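Local coordinates for DUF3247 family protein (Xanthomonas campestris pv. campestris, PDB 2E12) that is of unknown function but adopts a variant of the Sm-like fold, and so may, like other Sm-like proteins, take part in RNA-related processes, at residues Ser39-Thr44 with Glu77-Trp82. Sequence-based numbering, arbitrary orientation.
Sequences SMIAGT and EPQWIW
Ile-41 reaches across from strand 40-42 to touch both Gln-79 and Ile-81 on strand 79-82, and the whole contact is van der Waals. The two branches of Ile-41 divide the work. With CG1 anti to the backbone N (chi1 -179°) and the chain extended beyond it, CD1 of Ile-41 is carried out to the aliphatic part of Gln-79, 3.5 Å from CG of Gln-79, while the two side chains pass alongside each other, running in opposite senses. CD1 of Ile-41 also lies 3.9 Å from CB of Gln-79, so it rests on the stem of the glutamine as well as on its bend at chi2. The shorter branch serves the second isoleucine: CG2 of Ile-41 meets CD1 of Ile-81 at 4.0 Å, methyl tip to methyl tip. Trp-80, between the two contact residues, leaves its strand in the direction away from Ile-41, and its side chain touches Gln-66 and Arg-68. The backbones stay well apart, with the CA atoms of Ile-41 and Gln-79 9.1 Å from each other, and each strand is hydrogen-bonded within its own sheet: Ile-41 to Ile-33, Gln-79 to Ile-69 and Ile-81 to Leu-67. At Gly-43 the chain bends sharply and leaves one three-stranded antiparallel sheet for the other. Strands outermost in their sheets within this chain thus pack through facing side chains, consistent with the strongly bent, barrel-like beta architecture of the Sm-like fold.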
loop_
_atom_site.group_PDB
_atom_site.type_symbol
_atom_site.label_atom_id
_atom_site.label_comp_id
_atom_site.label_asym_id
_atom_site.label_seq_id
_atom_site.Cartn_x
_atom_site.Cartn_y
_atom_site.Cartn_z
ATOM N N SER A 39 -6.983 -20.061 7.679
ATOM C CA SER A 39 -7.543 -20.674 6.482
ATOM C C SER A 39 -7.024 -20.022 5.202
ATOM O O SER A 39 -6.304 -19.019 5.226
ATOM C CB SER A 39 -9.075 -20.613 6.523
ATOM O OG SER A 39 -9.530 -19.272 6.460
ATOM N N MET A 40 -7.399 -20.612 4.077
ATOM C CA MET A 40 -6.970 -20.116 2.788
ATOM C C MET A 40 -7.970 -20.549 1.742
ATOM O O MET A 40 -8.430 -21.688 1.742
ATOM C CB MET A 40 -5.573 -20.649 2.459
ATOM C CG MET A 40 -5.360 -22.126 2.758
ATOM S SD MET A 40 -6.208 -23.253 1.627
ATOM C CE MET A 40 -4.916 -23.546 0.399
ATOM N N ILE A 41 -8.326 -19.613 0.870
ATOM C CA ILE A 41 -9.274 -19.882 -0.202
ATOM C C ILE A 41 -8.582 -19.643 -1.531
ATOM O O ILE A 41 -7.765 -18.735 -1.660
ATOM C CB ILE A 41 -10.518 -18.967 -0.098
ATOM C CG1 ILE A 41 -11.496 -19.292 -1.231
ATOM C CG2 ILE A 41 -10.099 -17.499 -0.166
ATOM C CD1 ILE A 41 -12.852 -18.626 -1.098
ATOM N N ALA A 42 -8.900 -20.467 -2.516
ATOM C CA ALA A 42 -8.302 -20.329 -3.832
ATOM C C ALA A 42 -9.419 -20.293 -4.853
ATOM O O ALA A 42 -10.460 -20.915 -4.656
ATOM C CB ALA A 42 -7.386 -21.489 -4.111
ATOM N N GLY A 43 -9.204 -19.552 -5.932
ATOM C CA GLY A 43 -10.218 -19.465 -6.956
ATOM C C GLY A 43 -10.030 -18.291 -7.875
ATOM O O GLY A 43 -8.917 -17.762 -8.015
ATOM N N THR A 44 -11.121 -17.872 -8.504
ATOM C CA THR A 44 -11.052 -16.739 -9.412
ATOM C C THR A 44 -11.725 -15.496 -8.840
ATOM O O THR A 44 -12.838 -15.558 -8.315
ATOM C CB THR A 44 -11.707 -17.072 -10.771
ATOM O OG1 THR A 44 -11.271 -18.360 -11.218
ATOM C CG2 THR A 44 -11.295 -16.043 -11.817
ATOM N N GLU A 77 -20.192 -23.038 -5.117
ATOM C CA GLU A 77 -20.731 -21.954 -4.289
ATOM C C GLU A 77 -19.819 -20.739 -4.230
ATOM O O GLU A 77 -18.699 -20.818 -3.702
ATOM C CB GLU A 77 -20.961 -22.419 -2.857
ATOM C CG GLU A 77 -22.068 -23.434 -2.670
ATOM C CD GLU A 77 -22.622 -23.423 -1.249
ATOM O OE1 GLU A 77 -21.867 -23.090 -0.304
ATOM O OE2 GLU A 77 -23.815 -23.760 -1.074
ATOM N N PRO A 78 -20.282 -19.595 -4.765
ATOM C CA PRO A 78 -19.428 -18.402 -4.717
ATOM C C PRO A 78 -19.235 -17.962 -3.259
ATOM O O PRO A 78 -20.113 -18.177 -2.427
ATOM C CB PRO A 78 -20.211 -17.397 -5.553
ATOM C CG PRO A 78 -21.652 -17.782 -5.270
ATOM C CD PRO A 78 -21.587 -19.291 -5.381
ATOM N N GLN A 79 -18.099 -17.343 -2.948
ATOM C CA GLN A 79 -17.819 -16.920 -1.575
ATOM C C GLN A 79 -17.487 -15.435 -1.479
ATOM O O GLN A 79 -16.758 -14.918 -2.314
ATOM C CB GLN A 79 -16.635 -17.727 -1.019
ATOM C CG GLN A 79 -16.294 -18.956 -1.842
ATOM C CD GLN A 79 -16.262 -20.216 -1.004
ATOM O OE1 GLN A 79 -16.252 -21.334 -1.529
ATOM N NE2 GLN A 79 -16.245 -20.041 0.315
ATOM N N TRP A 80 -18.037 -14.762 -0.469
ATOM C CA TRP A 80 -17.776 -13.343 -0.229
ATOM C C TRP A 80 -17.008 -13.220 1.076
ATOM O O TRP A 80 -17.382 -13.828 2.081
ATOM C CB TRP A 80 -19.078 -12.541 -0.109
ATOM C CG TRP A 80 -19.761 -12.277 -1.414
ATOM C CD1 TRP A 80 -20.574 -13.130 -2.104
ATOM C CD2 TRP A 80 -19.694 -11.074 -2.185
ATOM N NE1 TRP A 80 -21.021 -12.530 -3.256
ATOM C CE2 TRP A 80 -20.495 -11.267 -3.331
ATOM C CE3 TRP A 80 -19.034 -9.850 -2.020
ATOM C CZ2 TRP A 80 -20.654 -10.277 -4.309
ATOM C CZ3 TRP A 80 -19.193 -8.867 -2.994
ATOM C CH2 TRP A 80 -19.997 -9.088 -4.121
ATOM N N ILE A 81 -15.937 -12.430 1.058
ATOM C CA ILE A 81 -15.114 -12.237 2.245
ATOM C C ILE A 81 -14.779 -10.762 2.428
ATOM O O ILE A 81 -14.668 -10.028 1.449
ATOM C CB ILE A 81 -13.787 -13.009 2.119
ATOM C CG1 ILE A 81 -14.060 -14.508 1.984
ATOM C CG2 ILE A 81 -12.898 -12.724 3.320
ATOM C CD1 ILE A 81 -12.802 -15.355 1.865
ATOM N N TRP A 82 -14.635 -10.324 3.673
ATOM C CA TRP A 82 -14.251 -8.942 3.917
ATOM C C TRP A 82 -12.728 -8.955 3.816
ATOM O O TRP A 82 -12.067 -9.827 4.383
ATOM C CB TRP A 82 -14.716 -8.462 5.296
ATOM C CG TRP A 82 -16.204 -8.297 5.379
ATOM C CD1 TRP A 82 -17.112 -9.232 5.778
ATOM C CD2 TRP A 82 -16.963 -7.148 4.982
ATOM N NE1 TRP A 82 -18.389 -8.741 5.654
ATOM C CE2 TRP A 82 -18.328 -7.462 5.168
ATOM C CE3 TRP A 82 -16.622 -5.882 4.486
ATOM C CZ2 TRP A 82 -19.356 -6.557 4.872
ATOM C CZ3 TRP A 82 -17.645 -4.979 4.190
ATOM C CH2 TRP A 82 -18.996 -5.326 4.386
#